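Local coordinates for protein oxidase/hydroxylase (Streptomyces hygroscopicus subsp. hygroscopicus, PDB 4XCB) that binds hygromycin B and 2-oxoglutarate beside a metal ion in a double-stranded beta helix and probably acts as a 2-oxoglutarate-dependent dioxygenase, at residues Pro85-Glu90 / Phe232-Glu237; Asp122-His127 / Ala248-His253; Cys136-Ala141 / Leu203-Met208. All coordinates share one frame; numbering follows the deposited sequence.

Contact 1 (Pro85-Glu90 / Phe232-Glu237); sequences PLRLLE and FTEWRE. With HY0 (hygromycin b variant), chain G.
Phe232 O takes a hydrogen bond from Arg87 NH1 at 2.8 Å, bent to 136° at the hydrogen and tilted out of the guanidinium plane. Arg87 gets there on a fully extended chain, its CG anti to the backbone N (chi1 -177°). The CB of Phe232 packs on Leu89 CD2, while Leu89 CD1 lies at the edge of the phenyl ring. Thr233 points away from the strand, its OG1 bonding to Phe231 O of the second subunit. Glu234 crosses Arg87 at about a right angle: its CG sits over one guanidinium face, and OE2 makes a loose salt bridge to Arg87 NH2 at 3.5 Å, with a water between Arg87 NE and Glu234 OE2. Next, Trp235 N donates to Leu89 O at 2.9 Å, nearly straight. The indole lies face-on against HY0 C26 and gives NE1 to HY0 O35 at 2.8 Å. On the same sugar, both carboxylate oxygens of Glu90 are engaged, OE1 accepting from HY0 O32 (2.6 Å) and OE2 from HY0 O31 (2.9 Å). Glu237 OE2 accepts from HY0 N9. Two carboxylates and an indole thus give the polyhydroxylated, amine-bearing hygromycin acceptors for its donors and a flat apolar surface for its ring.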
loop_
_atom_site.group_PDB
_atom_site.type_symbol
_atom_site.label_atom_id
_atom_site.label_comp_id
_atom_site.label_asym_id
_atom_site.label_seq_id
_atom_site.Cartn_x
_atom_site.Cartn_y
_atom_site.Cartn_z
ATOM N N PRO A 85 -12.679 15.432 7.701
ATOM C CA PRO A 85 -13.107 16.753 8.163
ATOM C C PRO A 85 -12.126 17.788 7.630
ATOM O O PRO A 85 -10.922 17.607 7.752
ATOM C CB PRO A 85 -13.058 16.642 9.696
ATOM C CG PRO A 85 -13.150 15.174 9.978
ATOM C CD PRO A 85 -12.459 14.495 8.815
ATOM N N LEU A 86 -12.656 18.839 7.020
ATOM C CA LEU A 86 -11.896 19.744 6.174
ATOM C C LEU A 86 -11.487 21.046 6.840
ATOM O O LEU A 86 -12.233 21.612 7.649
ATOM C CB LEU A 86 -12.732 20.077 4.946
ATOM C CG LEU A 86 -12.138 20.119 3.547
ATOM C CD1 LEU A 86 -11.124 19.005 3.292
ATOM C CD2 LEU A 86 -13.309 20.025 2.587
ATOM N N ARG A 87 -10.321 21.540 6.444
ATOM C CA ARG A 87 -9.868 22.865 6.833
ATOM C C ARG A 87 -9.287 23.583 5.616
ATOM O O ARG A 87 -8.646 22.965 4.770
ATOM C CB ARG A 87 -8.839 22.754 7.957
ATOM C CG ARG A 87 -8.359 24.073 8.497
ATOM C CD ARG A 87 -7.219 23.879 9.492
ATOM N NE ARG A 87 -6.935 25.154 10.131
ATOM C CZ ARG A 87 -5.969 25.373 11.012
ATOM N NH1 ARG A 87 -5.146 24.397 11.372
ATOM N NH2 ARG A 87 -5.827 26.588 11.534
ATOM N N LEU A 88 -9.538 24.879 5.509
ATOM C CA LEU A 88 -8.916 25.715 4.488
ATOM C C LEU A 88 -7.482 26.033 4.884
ATOM O O LEU A 88 -7.250 26.621 5.945
ATOM C CB LEU A 88 -9.731 27.000 4.301
ATOM C CG LEU A 88 -9.126 28.037 3.356
ATOM C CD1 LEU A 88 -9.145 27.551 1.922
ATOM C CD2 LEU A 88 -9.885 29.358 3.477
ATOM N N LEU A 89 -6.512 25.652 4.050
ATOM C CA LEU A 89 -5.104 25.786 4.452
ATOM C C LEU A 89 -4.430 27.024 3.868
ATOM O O LEU A 89 -3.490 27.569 4.456
ATOM C CB LEU A 89 -4.313 24.540 4.053
ATOM C CG LEU A 89 -4.812 23.238 4.661
ATOM C CD1 LEU A 89 -3.922 22.132 4.125
ATOM C CD2 LEU A 89 -4.800 23.263 6.179
ATOM N N GLU A 90 -4.925 27.480 2.726
ATOM C CA GLU A 90 -4.384 28.677 2.079
ATOM C C GLU A 90 -5.286 29.153 0.955
ATOM O O GLU A 90 -6.094 28.395 0.433
ATOM C CB GLU A 90 -2.981 28.424 1.529
ATOM C CG GLU A 90 -2.915 27.237 0.599
ATOM C CD GLU A 90 -1.534 27.046 -0.007
ATOM O OE1 GLU A 90 -1.269 25.938 -0.512
ATOM O OE2 GLU A 90 -0.722 27.996 0.011
ATOM N N PHE A 232 -4.249 19.489 9.930
ATOM C CA PHE A 232 -3.157 20.154 9.217
ATOM C C PHE A 232 -3.092 21.619 9.627
ATOM O O PHE A 232 -4.131 22.250 9.837
ATOM C CB PHE A 232 -3.329 20.065 7.690
ATOM C CG PHE A 232 -2.735 18.822 7.071
ATOM C CD1 PHE A 232 -2.685 17.628 7.768
ATOM C CD2 PHE A 232 -2.260 18.856 5.769
ATOM C CE1 PHE A 232 -2.145 16.489 7.177
ATOM C CE2 PHE A 232 -1.733 17.728 5.178
ATOM C CZ PHE A 232 -1.675 16.552 5.872
ATOM N N THR A 233 -1.882 22.158 9.756
ATOM C CA THR A 233 -1.725 23.595 9.993
ATOM C C THR A 233 -1.917 24.400 8.704
ATOM O O THR A 233 -1.725 23.885 7.596
ATOM C CB THR A 233 -0.339 23.947 10.577
ATOM O OG1 THR A 233 0.695 23.547 9.667
ATOM C CG2 THR A 233 -0.124 23.300 11.923
ATOM N N GLU A 234 -2.283 25.676 8.839
ATOM C CA GLU A 234 -2.395 26.525 7.655
ATOM C C GLU A 234 -1.033 26.582 6.976
ATOM O O GLU A 234 -0.004 26.474 7.649
ATOM C CB GLU A 234 -2.907 27.916 8.021
ATOM C CG GLU A 234 -4.389 27.908 8.355
ATOM C CD GLU A 234 -4.878 29.197 8.991
ATOM O OE1 GLU A 234 -4.050 30.101 9.217
ATOM O OE2 GLU A 234 -6.094 29.289 9.271
ATOM N N TRP A 235 -1.004 26.744 5.654
ATOM C CA TRP A 235 0.286 26.653 4.972
ATOM C C TRP A 235 1.253 27.757 5.366
ATOM O O TRP A 235 0.907 28.942 5.422
ATOM C CB TRP A 235 0.149 26.664 3.448
ATOM C CG TRP A 235 1.486 26.445 2.839
ATOM C CD1 TRP A 235 2.125 25.249 2.676
ATOM C CD2 TRP A 235 2.398 27.452 2.373
ATOM N NE1 TRP A 235 3.367 25.447 2.118
ATOM C CE2 TRP A 235 3.558 26.787 1.924
ATOM C CE3 TRP A 235 2.343 28.846 2.286
ATOM C CZ2 TRP A 235 4.648 27.469 1.395
ATOM C CZ3 TRP A 235 3.430 29.520 1.750
ATOM C CH2 TRP A 235 4.562 28.833 1.319
ATOM N N ARG A 236 2.477 27.332 5.647
ATOM C CA ARG A 236 3.590 28.226 5.914
ATOM C C ARG A 236 4.867 27.522 5.486
ATOM O O ARG A 236 5.004 26.315 5.688
ATOM C CB ARG A 236 3.640 28.599 7.394
ATOM C CG ARG A 236 4.942 29.225 7.834
ATOM C CD ARG A 236 5.003 29.339 9.350
ATOM N NE ARG A 236 6.374 29.536 9.810
ATOM C CZ ARG A 236 6.785 29.309 11.051
ATOM N NH1 ARG A 236 5.928 28.874 11.966
ATOM N NH2 ARG A 236 8.055 29.517 11.379
ATOM N N GLU A 237 5.783 28.254 4.864
ATOM C CA GLU A 237 7.055 27.677 4.469
ATOM C C GLU A 237 7.943 27.506 5.696
ATOM O O GLU A 237 8.050 28.405 6.515
ATOM C CB GLU A 237 7.744 28.554 3.424
ATOM C CG GLU A 237 9.074 28.009 2.958
ATOM C CD GLU A 237 9.610 28.783 1.769
ATOM O OE1 GLU A 237 8.795 29.217 0.925
ATOM O OE2 GLU A 237 10.842 28.966 1.686
HETATM C C1 HY0 G . 10.043 25.506 -1.620
HETATM C C2 HY0 G . 11.545 25.586 -1.464
HETATM C C3 HY0 G . 11.936 26.971 -0.971
HETATM C C4 HY0 G . 11.455 28.039 -1.952
HETATM C C5 HY0 G . 9.953 27.916 -2.222
HETATM C C6 HY0 G . 9.550 26.528 -2.616
HETATM N N7 HY0 G . 11.947 24.612 -0.523
HETATM O O8 HY0 G . 9.731 24.223 -2.112
HETATM N N9 HY0 G . 11.731 29.321 -1.400
HETATM C C10 HY0 G . 13.138 29.636 -1.634
HETATM O O11 HY0 G . 9.628 28.786 -3.285
HETATM C C12 HY0 G . 6.108 25.559 -3.667
HETATM C C13 HY0 G . 7.572 25.873 -3.816
HETATM O O14 HY0 G . 7.863 26.715 -4.905
HETATM C C15 HY0 G . 7.444 26.129 -6.105
HETATM C C16 HY0 G . 5.952 26.240 -6.146
HETATM C C17 HY0 G . 5.388 25.391 -4.935
HETATM O O18 HY0 G . 8.094 26.484 -2.640
HETATM C C19 HY0 G . 8.070 26.892 -7.270
HETATM O O20 HY0 G . 9.469 26.596 -7.299
HETATM O O21 HY0 G . 5.556 27.554 -6.019
HETATM O O22 HY0 G . 4.082 25.739 -4.742
HETATM C C23 HY0 G . 3.965 26.116 -3.357
HETATM C C24 HY0 G . 2.955 27.208 -3.234
HETATM C C25 HY0 G . 2.563 27.400 -1.777
HETATM C C26 HY0 G . 2.131 26.091 -1.148
HETATM C C27 HY0 G . 3.247 25.113 -1.291
HETATM O O28 HY0 G . 3.534 24.969 -2.664
HETATM O O29 HY0 G . 5.315 26.543 -2.891
HETATM O O30 HY0 G . 3.478 28.458 -3.694
HETATM O O31 HY0 G . 1.549 28.377 -1.711
HETATM O O32 HY0 G . 0.949 25.572 -1.763
HETATM C C33 HY0 G . 2.843 23.736 -0.734
HETATM C C34 HY0 G . 4.079 22.939 -0.409
HETATM O O35 HY0 G . 4.701 23.400 0.772
HETATM N N36 HY0 G . 2.129 23.037 -1.736
HETATM O O HOH W 1 -8.033 27.390 8.447
HETATM O O HOH W 2 -1.346 29.823 4.615
#

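Contact 2 (Asp122-His127 / Ala248-His253); sequences DLSITH and AGYVDH. With HY0 (hygromycin b variant), chain G.
Neither Asp122-His127 nor Ala248-His253 is helix or strand here. The first folds into a type I beta turn from Asp122 to Ile125, and the two backbones stay apart, with CA atoms 7.1 Å from each other at Asp122 and His253; no direct hydrogen bond joins them. Asp122 does most of the touching. Its CB lies over the face of the His253 imidazole, 3.8 Å from the ring centroid, a CH-pi contact, and its carboxylate is only 17° from parallel with that ring. With CG swung away from the backbone N (chi1 -174°), Asp122 OD1 closes an Asx turn, gripped from one face of the carboxylate by Ser124 N and by Ser124 OG, the latter 2.6 Å from Asp122 OD1. Three waters bridge the remaining gap: one joins Asp122 OD2 to Asp252 OD1, another joins OD2 to His253 N, and a third links Asp122 OD1 with Val251 O. The first of these would probably ease the repulsion between two nearby carboxylates. Asp252 itself takes HY0 O35 on OD1 and HY0 O8 on OD2, both at 2.6 Å, spanning two parts of the hygromycin. Ser124 CB meets the edge of the Tyr250 ring, 3.9 Å from CE2, while Tyr250 OH bonds to Thr233 O. Around these loops, Val251 and His253 rest on Leu112 of strand 112-113, and Phe231 of the second subunit packs against Asp122, Ser124 and Tyr250.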
loop_
_atom_site.group_PDB
_atom_site.type_symbol
_atom_site.label_atom_id
_atom_site.label_comp_id
_atom_site.label_asym_id
_atom_site.label_seq_id
_atom_site.Cartn_x
_atom_site.Cartn_y
_atom_site.Cartn_z
ATOM N N ASP A 122 6.851 12.542 1.903
ATOM C CA ASP A 122 6.377 13.769 2.537
ATOM C C ASP A 122 4.965 13.469 2.969
ATOM O O ASP A 122 4.077 13.308 2.122
ATOM C CB ASP A 122 6.410 14.962 1.570
ATOM C CG ASP A 122 6.050 16.285 2.241
ATOM O OD1 ASP A 122 5.385 16.296 3.304
ATOM O OD2 ASP A 122 6.449 17.335 1.691
ATOM N N LEU A 123 4.750 13.383 4.281
ATOM C CA LEU A 123 3.473 12.894 4.771
ATOM C C LEU A 123 2.357 13.920 4.525
ATOM O O LEU A 123 1.189 13.554 4.553
ATOM C CB LEU A 123 3.572 12.490 6.254
ATOM C CG LEU A 123 4.340 11.164 6.457
ATOM C CD1 LEU A 123 4.339 10.720 7.920
ATOM C CD2 LEU A 123 3.816 10.034 5.578
ATOM N N SER A 124 2.701 15.168 4.188
ATOM C CA SER A 124 1.677 16.180 3.901
ATOM C C SER A 124 0.955 15.902 2.591
ATOM O O SER A 124 -0.138 16.428 2.343
ATOM C CB SER A 124 2.283 17.598 3.851
ATOM O OG SER A 124 3.240 17.727 2.808
ATOM N N ILE A 125 1.573 15.097 1.732
ATOM C CA ILE A 125 0.992 14.796 0.443
ATOM C C ILE A 125 0.864 13.303 0.180
ATOM O O ILE A 125 0.557 12.900 -0.930
ATOM C CB ILE A 125 1.823 15.401 -0.727
ATOM C CG1 ILE A 125 3.311 15.083 -0.539
ATOM C CG2 ILE A 125 1.575 16.903 -0.829
ATOM C CD1 ILE A 125 4.193 15.444 -1.738
ATOM N N THR A 126 1.126 12.494 1.196
ATOM C CA THR A 126 1.047 11.049 1.063
ATOM C C THR A 126 -0.417 10.616 1.128
ATOM O O THR A 126 -1.122 10.864 2.109
ATOM C CB THR A 126 1.911 10.365 2.142
ATOM O OG1 THR A 126 3.297 10.606 1.855
ATOM C CG2 THR A 126 1.679 8.888 2.159
ATOM N N HIS A 127 -0.889 9.992 0.054
ATOM C CA HIS A 127 -2.304 9.753 -0.084
ATOM C C HIS A 127 -2.610 8.278 -0.237
ATOM O O HIS A 127 -1.724 7.459 -0.506
ATOM C CB HIS A 127 -2.850 10.542 -1.273
ATOM C CG HIS A 127 -2.157 10.230 -2.557
ATOM N ND1 HIS A 127 -2.668 9.339 -3.473
ATOM C CD2 HIS A 127 -0.989 10.675 -3.072
ATOM C CE1 HIS A 127 -1.845 9.253 -4.503
ATOM N NE2 HIS A 127 -0.817 10.052 -4.284
ATOM N N ALA A 248 5.922 25.264 13.400
ATOM C CA ALA A 248 4.956 24.683 12.482
ATOM C C ALA A 248 5.246 25.102 11.056
ATOM O O ALA A 248 5.777 26.174 10.820
ATOM C CB ALA A 248 3.550 25.092 12.874
ATOM N N GLY A 249 4.905 24.236 10.121
ATOM C CA GLY A 249 4.987 24.573 8.718
ATOM C C GLY A 249 5.324 23.376 7.871
ATOM O O GLY A 249 5.388 22.237 8.334
ATOM N N TYR A 250 5.557 23.660 6.608
ATOM C CA TYR A 250 5.755 22.624 5.611
ATOM C C TYR A 250 7.181 22.698 5.080
ATOM O O TYR A 250 7.627 23.740 4.593
ATOM C CB TYR A 250 4.732 22.779 4.481
ATOM C CG TYR A 250 3.306 22.542 4.933
ATOM C CD1 TYR A 250 2.651 23.461 5.754
ATOM C CD2 TYR A 250 2.613 21.402 4.548
ATOM C CE1 TYR A 250 1.354 23.246 6.181
ATOM C CE2 TYR A 250 1.302 21.177 4.971
ATOM C CZ TYR A 250 0.677 22.115 5.775
ATOM O OH TYR A 250 -0.611 21.907 6.215
ATOM N N VAL A 251 7.888 21.582 5.190
ATOM C CA VAL A 251 9.253 21.479 4.682
ATOM C C VAL A 251 9.248 20.660 3.407
ATOM O O VAL A 251 9.076 19.441 3.439
ATOM C CB VAL A 251 10.208 20.827 5.711
ATOM C CG1 VAL A 251 11.631 20.784 5.156
ATOM C CG2 VAL A 251 10.169 21.571 7.042
ATOM N N ASP A 252 9.421 21.331 2.270
ATOM C CA ASP A 252 9.309 20.640 0.995
ATOM C C ASP A 252 10.520 19.769 0.688
ATOM O O ASP A 252 11.651 20.086 1.062
ATOM C CB ASP A 252 9.109 21.639 -0.149
ATOM C CG ASP A 252 7.772 22.371 -0.076
ATOM O OD1 ASP A 252 6.913 22.007 0.755
ATOM O OD2 ASP A 252 7.573 23.313 -0.874
ATOM N N HIS A 253 10.255 18.675 -0.012
ATOM C CA HIS A 253 11.306 17.831 -0.561
ATOM C C HIS A 253 11.828 18.495 -1.835
ATOM O O HIS A 253 11.400 19.599 -2.152
ATOM C CB HIS A 253 10.769 16.413 -0.806
ATOM C CG HIS A 253 10.420 15.685 0.459
ATOM N ND1 HIS A 253 10.618 14.328 0.625
ATOM C CD2 HIS A 253 9.899 16.131 1.625
ATOM C CE1 HIS A 253 10.239 13.978 1.839
ATOM N NE2 HIS A 253 9.785 15.051 2.461
HETATM C C1 HY0 G . 10.043 25.506 -1.620
HETATM C C2 HY0 G . 11.545 25.586 -1.464
HETATM C C3 HY0 G . 11.936 26.971 -0.971
HETATM C C4 HY0 G . 11.455 28.039 -1.952
HETATM C C5 HY0 G . 9.953 27.916 -2.222
HETATM C C6 HY0 G . 9.550 26.528 -2.616
HETATM N N7 HY0 G . 11.947 24.612 -0.523
HETATM O O8 HY0 G . 9.731 24.223 -2.112
HETATM N N9 HY0 G . 11.731 29.321 -1.400
HETATM C C10 HY0 G . 13.138 29.636 -1.634
HETATM O O11 HY0 G . 9.628 28.786 -3.285
HETATM C C12 HY0 G . 6.108 25.559 -3.667
HETATM C C13 HY0 G . 7.572 25.873 -3.816
HETATM O O14 HY0 G . 7.863 26.715 -4.905
HETATM C C15 HY0 G . 7.444 26.129 -6.105
HETATM C C16 HY0 G . 5.952 26.240 -6.146
HETATM C C17 HY0 G . 5.388 25.391 -4.935
HETATM O O18 HY0 G . 8.094 26.484 -2.640
HETATM C C19 HY0 G . 8.070 26.892 -7.270
HETATM O O20 HY0 G . 9.469 26.596 -7.299
HETATM O O21 HY0 G . 5.556 27.554 -6.019
HETATM O O22 HY0 G . 4.082 25.739 -4.742
HETATM C C23 HY0 G . 3.965 26.116 -3.357
HETATM C C24 HY0 G . 2.955 27.208 -3.234
HETATM C C25 HY0 G . 2.563 27.400 -1.777
HETATM C C26 HY0 G . 2.131 26.091 -1.148
HETATM C C27 HY0 G . 3.247 25.113 -1.291
HETATM O O28 HY0 G . 3.534 24.969 -2.664
HETATM O O29 HY0 G . 5.315 26.543 -2.891
HETATM O O30 HY0 G . 3.478 28.458 -3.694
HETATM O O31 HY0 G . 1.549 28.377 -1.711
HETATM O O32 HY0 G . 0.949 25.572 -1.763
HETATM C C33 HY0 G . 2.843 23.736 -0.734
HETATM C C34 HY0 G . 4.079 22.939 -0.409
HETATM O O35 HY0 G . 4.701 23.400 0.772
HETATM N N36 HY0 G . 2.129 23.037 -1.736
HETATM O O HOH W 3 5.860 20.154 2.244
HETATM O O HOH W 4 7.474 17.810 -0.754
HETATM O O HOH W 5 7.467 17.851 4.918
#

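Contact 3 (Cys136-Ala141 / Leu203-Met208); sequences CPYVKA and LNEALM. With HY0 (hygromycin b variant), chain G; AKG (2-oxoglutaric acid), chain F.
Val139 and Lys140 run antiparallel to Asn204 and Leu203, Lys140 with Leu203 forming the hydrogen-bonded pair (Lys140 N to Leu203 O 3.0 Å, Leu203 N to Lys140 O 2.8 Å). Just past the strand end the ladder gains one more rung, Glu205 N to Tyr138 O at 3.1 Å, in the carbonyl plane and nearly straight. Asn204 then starts a type I turn, its OD1 accepting from Ala206 N in an Asx turn, while its ND2 lies 3.5 Å from Cys136 SG. Glu205 and Tyr138 lie side by side and point the same way, CG of the glutamate against CD2 of the ring. Strands 139-144 and 200-204 are neighbours in the larger sheet of the double-stranded beta helix of this cupin-clan enzyme, and its metal site opens beside them: His105 and His209 hold the nickel ion here, and Glu205 joins them as an iron ligand in another structure of this protein. Bent at chi2 (-66°), the Glu205 chain folds back so that OE2 meets the extended aliphatic run of Lys140, 3.4 Å from CD. The direct charge pair, Lys140 NZ to Glu205 OE2, is long at 3.9 Å, and two waters bridge it, one to each carboxylate oxygen. Lys140 NZ also donates to HY0 O32 at 2.9 Å, bonds with Tyr92 OH, and approaches AKG O1 within 3.1 Å. A methionine in its place would probably leave HY0 O32 without this donor and Glu205 without its nearby positive charge. On the other face of the sheet, Val139 packs against Val78, Val81 and Val82 of helix 72-82.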
loop_
_atom_site.group_PDB
_atom_site.type_symbol
_atom_site.label_atom_id
_atom_site.label_comp_id
_atom_site.label_asym_id
_atom_site.label_seq_id
_atom_site.Cartn_x
_atom_site.Cartn_y
_atom_site.Cartn_z
ATOM N N CYS A 136 -6.779 11.995 0.005
ATOM C CA CYS A 136 -5.615 12.826 -0.304
ATOM C C CYS A 136 -5.548 13.969 0.682
ATOM O O CYS A 136 -6.483 14.753 0.774
ATOM C CB CYS A 136 -5.680 13.384 -1.725
ATOM S SG CYS A 136 -5.978 12.126 -2.978
ATOM N N PRO A 137 -4.442 14.072 1.421
ATOM C CA PRO A 137 -4.464 15.052 2.512
ATOM C C PRO A 137 -4.230 16.506 2.081
ATOM O O PRO A 137 -4.533 17.394 2.879
ATOM C CB PRO A 137 -3.341 14.566 3.428
ATOM C CG PRO A 137 -2.392 13.895 2.516
ATOM C CD PRO A 137 -3.223 13.246 1.438
ATOM N N TYR A 138 -3.703 16.769 0.891
ATOM C CA TYR A 138 -3.462 18.150 0.508
ATOM C C TYR A 138 -3.870 18.305 -0.933
ATOM O O TYR A 138 -3.204 17.767 -1.816
ATOM C CB TYR A 138 -1.988 18.536 0.698
ATOM C CG TYR A 138 -1.741 20.016 0.889
ATOM C CD1 TYR A 138 -1.072 20.481 2.009
ATOM C CD2 TYR A 138 -2.193 20.943 -0.032
ATOM C CE1 TYR A 138 -0.848 21.830 2.201
ATOM C CE2 TYR A 138 -1.968 22.295 0.142
ATOM C CZ TYR A 138 -1.296 22.734 1.258
ATOM O OH TYR A 138 -1.066 24.085 1.463
ATOM N N VAL A 139 -4.981 18.995 -1.167
ATOM C CA VAL A 139 -5.440 19.246 -2.525
ATOM C C VAL A 139 -5.691 20.738 -2.735
ATOM O O VAL A 139 -5.952 21.508 -1.780
ATOM C CB VAL A 139 -6.711 18.441 -2.857
ATOM C CG1 VAL A 139 -6.453 16.929 -2.662
ATOM C CG2 VAL A 139 -7.851 18.890 -1.995
ATOM N N LYS A 140 -5.581 21.154 -3.990
ATOM C CA LYS A 140 -5.817 22.524 -4.377
ATOM C C LYS A 140 -6.913 22.613 -5.399
ATOM O O LYS A 140 -7.017 21.766 -6.287
ATOM C CB LYS A 140 -4.557 23.158 -4.950
ATOM C CG LYS A 140 -3.565 23.599 -3.935
ATOM C CD LYS A 140 -2.503 24.440 -4.605
ATOM C CE LYS A 140 -1.388 24.741 -3.637
ATOM N NZ LYS A 140 -0.174 25.224 -4.366
ATOM N N ALA A 141 -7.722 23.654 -5.285
ATOM C CA ALA A 141 -8.603 24.039 -6.371
ATOM C C ALA A 141 -8.014 25.275 -7.019
ATOM O O ALA A 141 -7.931 26.336 -6.403
ATOM C CB ALA A 141 -10.017 24.307 -5.868
ATOM N N LEU A 203 -6.420 19.500 -7.851
ATOM C CA LEU A 203 -5.048 18.996 -7.930
ATOM C C LEU A 203 -4.611 18.265 -6.661
ATOM O O LEU A 203 -4.661 18.818 -5.571
ATOM C CB LEU A 203 -4.098 20.163 -8.198
ATOM C CG LEU A 203 -2.595 19.906 -8.228
ATOM C CD1 LEU A 203 -2.262 18.936 -9.353
ATOM C CD2 LEU A 203 -1.860 21.222 -8.432
ATOM N N ASN A 204 -4.184 17.020 -6.814
ATOM C CA ASN A 204 -3.471 16.287 -5.764
ATOM C C ASN A 204 -2.058 16.839 -5.660
ATOM O O ASN A 204 -1.288 16.727 -6.612
ATOM C CB ASN A 204 -3.436 14.791 -6.111
ATOM C CG ASN A 204 -2.867 13.929 -4.983
ATOM O OD1 ASN A 204 -2.153 14.416 -4.117
ATOM N ND2 ASN A 204 -3.179 12.630 -5.008
ATOM N N GLU A 205 -1.687 17.423 -4.529
ATOM C CA GLU A 205 -0.388 18.090 -4.457
ATOM C C GLU A 205 0.773 17.095 -4.490
ATOM O O GLU A 205 1.933 17.489 -4.594
ATOM C CB GLU A 205 -0.315 18.989 -3.220
ATOM C CG GLU A 205 -1.013 20.342 -3.454
ATOM C CD GLU A 205 -0.299 21.191 -4.496
ATOM O OE1 GLU A 205 0.909 21.458 -4.335
ATOM O OE2 GLU A 205 -0.948 21.591 -5.485
ATOM N N ALA A 206 0.457 15.809 -4.467
ATOM C CA ALA A 206 1.482 14.784 -4.685
ATOM C C ALA A 206 1.994 14.786 -6.130
ATOM O O ALA A 206 3.105 14.310 -6.389
ATOM C CB ALA A 206 0.939 13.414 -4.317
ATOM N N LEU A 207 1.198 15.318 -7.055
ATOM C CA LEU A 207 1.577 15.335 -8.471
ATOM C C LEU A 207 2.757 16.270 -8.683
ATOM O O LEU A 207 2.790 17.349 -8.135
ATOM C CB LEU A 207 0.388 15.769 -9.320
ATOM C CG LEU A 207 0.587 15.672 -10.824
ATOM C CD1 LEU A 207 0.647 14.201 -11.225
ATOM C CD2 LEU A 207 -0.581 16.349 -11.488
ATOM N N MET A 208 3.739 15.858 -9.484
ATOM C CA MET A 208 4.832 16.748 -9.822
ATOM C C MET A 208 4.396 17.592 -10.992
ATOM O O MET A 208 4.074 17.048 -12.042
ATOM C CB MET A 208 6.101 15.980 -10.188
ATOM C CG MET A 208 7.252 16.916 -10.535
ATOM S SD MET A 208 8.763 16.033 -10.966
ATOM C CE MET A 208 9.160 15.294 -9.384
HETATM C C1 HY0 G . 10.043 25.506 -1.620
HETATM C C2 HY0 G . 11.545 25.586 -1.464
HETATM C C3 HY0 G . 11.936 26.971 -0.971
HETATM C C4 HY0 G . 11.455 28.039 -1.952
HETATM C C5 HY0 G . 9.953 27.916 -2.222
HETATM C C6 HY0 G . 9.550 26.528 -2.616
HETATM N N7 HY0 G . 11.947 24.612 -0.523
HETATM O O8 HY0 G . 9.731 24.223 -2.112
HETATM N N9 HY0 G . 11.731 29.321 -1.400
HETATM C C10 HY0 G . 13.138 29.636 -1.634
HETATM O O11 HY0 G . 9.628 28.786 -3.285
HETATM C C12 HY0 G . 6.108 25.559 -3.667
HETATM C C13 HY0 G . 7.572 25.873 -3.816
HETATM O O14 HY0 G . 7.863 26.715 -4.905
HETATM C C15 HY0 G . 7.444 26.129 -6.105
HETATM C C16 HY0 G . 5.952 26.240 -6.146
HETATM C C17 HY0 G . 5.388 25.391 -4.935
HETATM O O18 HY0 G . 8.094 26.484 -2.640
HETATM C C19 HY0 G . 8.070 26.892 -7.270
HETATM O O20 HY0 G . 9.469 26.596 -7.299
HETATM O O21 HY0 G . 5.556 27.554 -6.019
HETATM O O22 HY0 G . 4.082 25.739 -4.742
HETATM C C23 HY0 G . 3.965 26.116 -3.357
HETATM C C24 HY0 G . 2.955 27.208 -3.234
HETATM C C25 HY0 G . 2.563 27.400 -1.777
HETATM C C26 HY0 G . 2.131 26.091 -1.148
HETATM C C27 HY0 G . 3.247 25.113 -1.291
HETATM O O28 HY0 G . 3.534 24.969 -2.664
HETATM O O29 HY0 G . 5.315 26.543 -2.891
HETATM O O30 HY0 G . 3.478 28.458 -3.694
HETATM O O31 HY0 G . 1.549 28.377 -1.711
HETATM O O32 HY0 G . 0.949 25.572 -1.763
HETATM C C33 HY0 G . 2.843 23.736 -0.734
HETATM C C34 HY0 G . 4.079 22.939 -0.409
HETATM O O35 HY0 G . 4.701 23.400 0.772
HETATM N N36 HY0 G . 2.129 23.037 -1.736
HETATM C C1 AKG F . 1.082 26.477 -7.686
HETATM O O1 AKG F . 1.635 25.708 -6.838
HETATM O O2 AKG F . 0.738 27.655 -7.364
HETATM C C2 AKG F . 0.827 25.983 -9.084
HETATM O O5 AKG F . 1.063 24.811 -9.315
HETATM C C3 AKG F . 0.335 26.944 -10.153
HETATM C C4 AKG F . -0.349 26.263 -11.314
HETATM C C5 AKG F . -0.550 27.255 -12.449
HETATM O O3 AKG F . -1.227 26.923 -13.462
HETATM O O4 AKG F . -0.038 28.404 -12.367
HETATM O O HOH W 6 -2.236 14.924 -1.228
HETATM O O HOH W 7 1.966 23.291 -5.633
HETATM O O HOH W 8 -0.390 23.799 -7.029
#

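All three contacts touch the same bound hygromycin. The centre of contact 2 lies about 11 Å from that of contact 1 and equally far from that of contact 3, while the centres of contacts 1 and 3 are about 13 Å apart. Contacts 1 and 3 share the larger antiparallel sheet, where strand 220-229 runs between 86-96 and 139-144; contact 2 is built of loops alone. Along the chain contacts 1 and 2 alternate, and contact 3 falls within both spans. A probable backbone hydrogen bond between Arg236 O and Tyr250 N joins 1 with 2, and Tyr138 OH to Glu90 OE1 joins 1 with 3. Sheet and C-terminal loops together form part of one pocket beside the metal, with the second subunit flanking contacts 1 and 2.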